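Local atomic coordinates of acetyl-CoA acetyltransferase (Bacillus anthracis, PDB entry 3SS6), a protein that probably catalyses the thiolase reaction in which two acetyl-CoA molecules combine to acetoacetyl-CoA and free CoA, or its reverse. Residues A[117-122]-A[251-255]; A[35-39]-A[201-205]. One frame throughout, in Å; residues are numbered along the deposited sequence.

Contact 1. Residues A[117-122]-A[251-255]; sequences GVEAMS and LNDGS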
loop_
_atom_site.group_PDB
_atom_site.type_symbol
_atom_site.label_atom_id
_atom_site.label_comp_id
_atom_site.label_asym_id
_atom_site.label_seq_id
_atom_site.Cartn_x
_atom_site.Cartn_y
_atom_site.Cartn_z
ATOM N N GLY A 117 -9.840 11.086 -27.262
ATOM C CA GLY A 117 -9.847 10.622 -25.888
ATOM C C GLY A 117 -9.190 9.268 -25.740
ATOM O O GLY A 117 -8.957 8.556 -26.715
ATOM N N VAL A 118 -8.874 8.931 -24.496
ATOM C CA VAL A 118 -8.200 7.681 -24.179
ATOM C C VAL A 118 -8.609 7.231 -22.783
ATOM O O VAL A 118 -8.901 8.053 -21.903
ATOM C CB VAL A 118 -6.657 7.831 -24.269
ATOM C CG1 VAL A 118 -6.167 8.916 -23.300
ATOM C CG2 VAL A 118 -5.944 6.484 -23.961
ATOM N N GLU A 119 -8.656 5.918 -22.587
ATOM C CA GLU A 119 -8.768 5.365 -21.243
ATOM C C GLU A 119 -8.080 4.029 -21.240
ATOM O O GLU A 119 -8.316 3.193 -22.128
ATOM C CB GLU A 119 -10.230 5.179 -20.805
ATOM C CG GLU A 119 -10.404 5.205 -19.259
ATOM C CD GLU A 119 -10.236 6.630 -18.706
ATOM O OE1 GLU A 119 -10.927 7.549 -19.195
ATOM O OE2 GLU A 119 -9.392 6.841 -17.815
ATOM N N ALA A 120 -7.219 3.839 -20.250
ATOM C CA ALA A 120 -6.555 2.563 -20.024
ATOM C C ALA A 120 -7.016 2.118 -18.647
ATOM O O ALA A 120 -6.356 2.373 -17.632
ATOM C CB ALA A 120 -5.041 2.727 -20.074
ATOM N N MET A 121 -8.184 1.487 -18.600
ATOM C CA MET A 121 -8.773 1.144 -17.310
ATOM C C MET A 121 -8.001 -0.011 -16.673
ATOM O O MET A 121 -7.773 -0.000 -15.471
ATOM C CB MET A 121 -10.270 0.848 -17.459
ATOM C CG MET A 121 -11.013 2.061 -18.023
ATOM S SD MET A 121 -12.807 1.905 -18.211
ATOM C CE MET A 121 -13.352 2.160 -16.507
ATOM N N SER A 122 -7.574 -0.978 -17.489
ATOM C CA SER A 122 -6.878 -2.163 -16.993
ATOM C C SER A 122 -5.598 -1.833 -16.230
ATOM O O SER A 122 -5.223 -2.552 -15.303
ATOM C CB SER A 122 -6.527 -3.118 -18.136
ATOM O OG SER A 122 -7.677 -3.603 -18.818
ATOM N N LEU A 251 -15.933 -2.550 -18.542
ATOM C CA LEU A 251 -14.753 -1.763 -18.228
ATOM C C LEU A 251 -13.783 -2.089 -19.362
ATOM O O LEU A 251 -13.568 -3.264 -19.678
ATOM C CB LEU A 251 -14.168 -2.201 -16.888
ATOM C CG LEU A 251 -15.116 -2.175 -15.676
ATOM C CD1 LEU A 251 -14.419 -2.680 -14.410
ATOM C CD2 LEU A 251 -15.675 -0.782 -15.462
ATOM N N ASN A 252 -13.228 -1.066 -19.996
ATOM C CA ASN A 252 -12.518 -1.287 -21.257
ATOM C C ASN A 252 -11.376 -0.315 -21.492
ATOM O O ASN A 252 -11.263 0.708 -20.814
ATOM C CB ASN A 252 -13.497 -1.191 -22.431
ATOM C CG ASN A 252 -14.538 -2.291 -22.414
ATOM O OD1 ASN A 252 -14.321 -3.389 -22.956
ATOM N ND2 ASN A 252 -15.674 -2.010 -21.802
ATOM N N ASP A 253 -10.529 -0.645 -22.473
ATOM C CA ASP A 253 -9.362 0.176 -22.811
ATOM C C ASP A 253 -9.454 0.605 -24.268
ATOM O O ASP A 253 -9.784 -0.201 -25.133
ATOM C CB ASP A 253 -8.071 -0.635 -22.622
ATOM C CG ASP A 253 -7.973 -1.280 -21.250
ATOM O OD1 ASP A 253 -8.386 -0.649 -20.258
ATOM O OD2 ASP A 253 -7.478 -2.423 -21.148
ATOM N N GLY A 254 -9.142 1.858 -24.561
ATOM C CA GLY A 254 -9.159 2.276 -25.959
ATOM C C GLY A 254 -8.755 3.717 -26.151
ATOM O O GLY A 254 -8.795 4.491 -25.216
ATOM N N SER A 255 -8.362 4.074 -27.369
ATOM C CA SER A 255 -8.150 5.481 -27.702
ATOM C C SER A 255 -8.820 5.796 -29.029
ATOM O O SER A 255 -9.124 4.887 -29.821
ATOM C CB SER A 255 -6.651 5.800 -27.781
ATOM O OG SER A 255 -6.020 5.013 -28.789
#
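Glu119 and Gly254 form an antiparallel hydrogen-bonded pair, with Glu119 N to Gly254 O at 3.0 Å and Gly254 N to Glu119 O at 2.9 Å. In the neighbouring non-hydrogen-bonded pair, Val118 lays CG2 alongside Ser255 CB at 3.9 Å, on the face lined by helix 29-43. Glu119 emerges on the other face, where its carboxylate accepts from the backbone N atoms of Cys59 and Ile60.

The tightest part is largely polar. Asp253 CG stands beside its backbone N (chi1 -52°), which carries the carboxylate to the backbone N-H groups of Met121 and Ser122. OD1 takes Ser122 N at 2.9 Å from its syn side, 19° out of the carboxylate plane, and a bent, weak bond from Met121 N. OD2 offers its syn lone pair to Ser122 OG at 2.6 Å, so both oxygens are engaged and the carboxylate's rotation is restrained. Ser122 OG also bonds to Gly21 N. Met121 CG presses on the carbonyl of Asn252, 3.1 Å from O, a buried oxygen with no hydrogen-bond partner, while SD receives a weak bond from Asn252 N.

The looser side lies at Leu251, partly exposed: its CD2 meets Met121 CE at 3.9 Å, the two side chains crossing at about a right angle. Leu251 also packs on Leu137 of the third subunit. The arrangement joins two adjacent inner strands of the mixed sheet in the thiolase-fold N-terminal domain.

Contact 2. Residues A[35-39]-A[201-205]; sequences PVLQE and IVPIT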
loop_
_atom_site.group_PDB
_atom_site.type_symbol
_atom_site.label_atom_id
_atom_site.label_comp_id
_atom_site.label_asym_id
_atom_site.label_seq_id
_atom_site.Cartn_x
_atom_site.Cartn_y
_atom_site.Cartn_z
ATOM N N PRO A 35 0.077 5.516 -30.914
ATOM C CA PRO A 35 -0.017 5.030 -32.299
ATOM C C PRO A 35 -1.238 5.570 -33.041
ATOM O O PRO A 35 -1.215 5.674 -34.277
ATOM C CB PRO A 35 -0.114 3.501 -32.143
ATOM C CG PRO A 35 -0.542 3.280 -30.721
ATOM C CD PRO A 35 0.003 4.431 -29.919
ATOM N N VAL A 36 -2.282 5.900 -32.290
ATOM C CA VAL A 36 -3.501 6.449 -32.874
ATOM C C VAL A 36 -3.295 7.918 -33.267
ATOM O O VAL A 36 -3.751 8.357 -34.335
ATOM C CB VAL A 36 -4.705 6.244 -31.928
ATOM C CG1 VAL A 36 -5.977 6.768 -32.562
ATOM C CG2 VAL A 36 -4.861 4.759 -31.618
ATOM N N LEU A 37 -2.602 8.675 -32.416
ATOM C CA LEU A 37 -2.191 10.027 -32.781
ATOM C C LEU A 37 -1.364 9.999 -34.061
ATOM O O LEU A 37 -1.578 10.796 -34.975
ATOM C CB LEU A 37 -1.331 10.637 -31.678
ATOM C CG LEU A 37 -2.077 11.032 -30.409
ATOM C CD1 LEU A 37 -1.078 11.438 -29.330
ATOM C CD2 LEU A 37 -3.069 12.168 -30.685
ATOM N N GLN A 38 -0.399 9.085 -34.113
ATOM C CA GLN A 38 0.481 8.994 -35.280
ATOM C C GLN A 38 -0.269 8.699 -36.577
ATOM O O GLN A 38 -0.041 9.359 -37.599
ATOM C CB GLN A 38 1.580 7.956 -35.043
ATOM C CG GLN A 38 2.560 8.387 -33.956
ATOM C CD GLN A 38 3.513 7.277 -33.543
ATOM O OE1 GLN A 38 3.171 6.098 -33.604
ATOM N NE2 GLN A 38 4.716 7.653 -33.117
ATOM N N GLU A 39 -1.173 7.725 -36.529
ATOM C CA GLU A 39 -1.915 7.347 -37.730
ATOM C C GLU A 39 -2.895 8.447 -38.121
ATOM O O GLU A 39 -3.083 8.719 -39.303
ATOM C CB GLU A 39 -2.636 6.010 -37.531
ATOM C CG GLU A 39 -3.432 5.542 -38.761
ATOM C CD GLU A 39 -2.560 5.233 -39.982
ATOM O OE1 GLU A 39 -1.338 5.004 -39.838
ATOM O OE2 GLU A 39 -3.123 5.209 -41.100
ATOM N N ILE A 201 -9.925 1.392 -37.704
ATOM C CA ILE A 201 -9.141 0.809 -36.611
ATOM C C ILE A 201 -7.647 0.851 -36.893
ATOM O O ILE A 201 -7.199 0.520 -38.000
ATOM C CB ILE A 201 -9.582 -0.641 -36.284
ATOM C CG1 ILE A 201 -10.910 -0.624 -35.519
ATOM C CG2 ILE A 201 -8.521 -1.362 -35.441
ATOM C CD1 ILE A 201 -11.524 -2.004 -35.286
ATOM N N VAL A 202 -6.900 1.304 -35.891
ATOM C CA VAL A 202 -5.442 1.325 -35.909
ATOM C C VAL A 202 -4.956 0.211 -34.992
ATOM O O VAL A 202 -5.230 0.233 -33.797
ATOM C CB VAL A 202 -4.931 2.651 -35.326
ATOM C CG1 VAL A 202 -3.414 2.691 -35.299
ATOM C CG2 VAL A 202 -5.497 3.838 -36.120
ATOM N N PRO A 203 -4.240 -0.776 -35.544
ATOM C CA PRO A 203 -3.775 -1.868 -34.681
ATOM C C PRO A 203 -2.738 -1.378 -33.682
ATOM O O PRO A 203 -1.934 -0.493 -33.989
ATOM C CB PRO A 203 -3.140 -2.852 -35.667
ATOM C CG PRO A 203 -2.829 -2.035 -36.876
ATOM C CD PRO A 203 -3.915 -1.010 -36.960
ATOM N N ILE A 204 -2.767 -1.946 -32.483
ATOM C CA ILE A 204 -1.828 -1.558 -31.445
ATOM C C ILE A 204 -0.854 -2.704 -31.250
ATOM O O ILE A 204 -1.275 -3.850 -31.125
ATOM C CB ILE A 204 -2.551 -1.328 -30.110
ATOM C CG1 ILE A 204 -3.708 -0.324 -30.280
ATOM C CG2 ILE A 204 -1.557 -0.895 -29.012
ATOM C CD1 ILE A 204 -3.258 1.080 -30.668
ATOM N N THR A 205 0.443 -2.400 -31.229
ATOM C CA THR A 205 1.444 -3.430 -30.968
ATOM C C THR A 205 1.848 -3.325 -29.511
ATOM O O THR A 205 2.343 -2.284 -29.074
ATOM C CB THR A 205 2.682 -3.294 -31.884
ATOM O OG1 THR A 205 2.300 -3.486 -33.255
ATOM C CG2 THR A 205 3.736 -4.342 -31.515
#
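Val202 directs its CB at helix 29-43 and spreads its two methyls over one turn of it. CG1, anti to the backbone N (chi1 179°), rests 3.8 Å from Pro35 O, an oxygen already bonded to Glu39 N within the helix. CG2 takes the other branch and touches the aliphatic part of Glu39, 3.8 Å from CG, while CB of Val202 has Val36 CG2 beside it at 4.3 Å. Glu39 presents carbon here because its CB points toward the loop and CB and CG lie along Val202 CG2; the carboxylate end is engaged elsewhere, with OE2 in a salt bridge to Arg43 NE. The backbone of Val202 bonds to that of Arg14, and its side chain also touches Val13, so this loop residue fits between strand 7-19 and the helix.

Past Pro203 the chain enters strand 204-207, and Ile204 makes the second apolar contact. Its CA-CB bond runs across the approach, but the end of the chain, turned at chi1 -54° and again at chi2 -65°, brings CD1 back to the helix. That methyl abuts Pro35 CG at 3.5 Å, closer than usual van der Waals contact, with the two side chains at about a right angle; Val36 CG2 lies 4.1 Å from the same CD1, so the methyl sits against two successive helix residues. Ile204 also packs on Leu24, while its backbone pairs with Phe215.

No hydrogen bond links the two segments, which meet largely through methyl and methylene groups. This is packing of a helix against the loop and first strand residue of the 204-207/212-215 β-hairpin: in the thiolase N-terminal domain helix 29-43 packs on the mixed sheet, and segment 201-205 runs along its flank, joined to strand 7-19 by Val202.

The two contacts lean on the same helix, 29-43. Their centres are 14 Å apart and they meet where Ser255 OG of contact 1 lies 3.1 Å from Val36 CG2 of contact 2, the same methyl that faces the loop; that OG is hydrogen-bonded to Leu32 O of the helix. Helix 29-43 thus packs on strand 252-262 and also receives segment 201-205. A potassium ion sits about 7 Å from the Glu39 side chain, whereas the Ser255 side chain is about 14 Å from a potassium ion. The oxidised Cys91, probably the thiolase nucleophile, belongs to neither contact; both help build the same N-terminal domain.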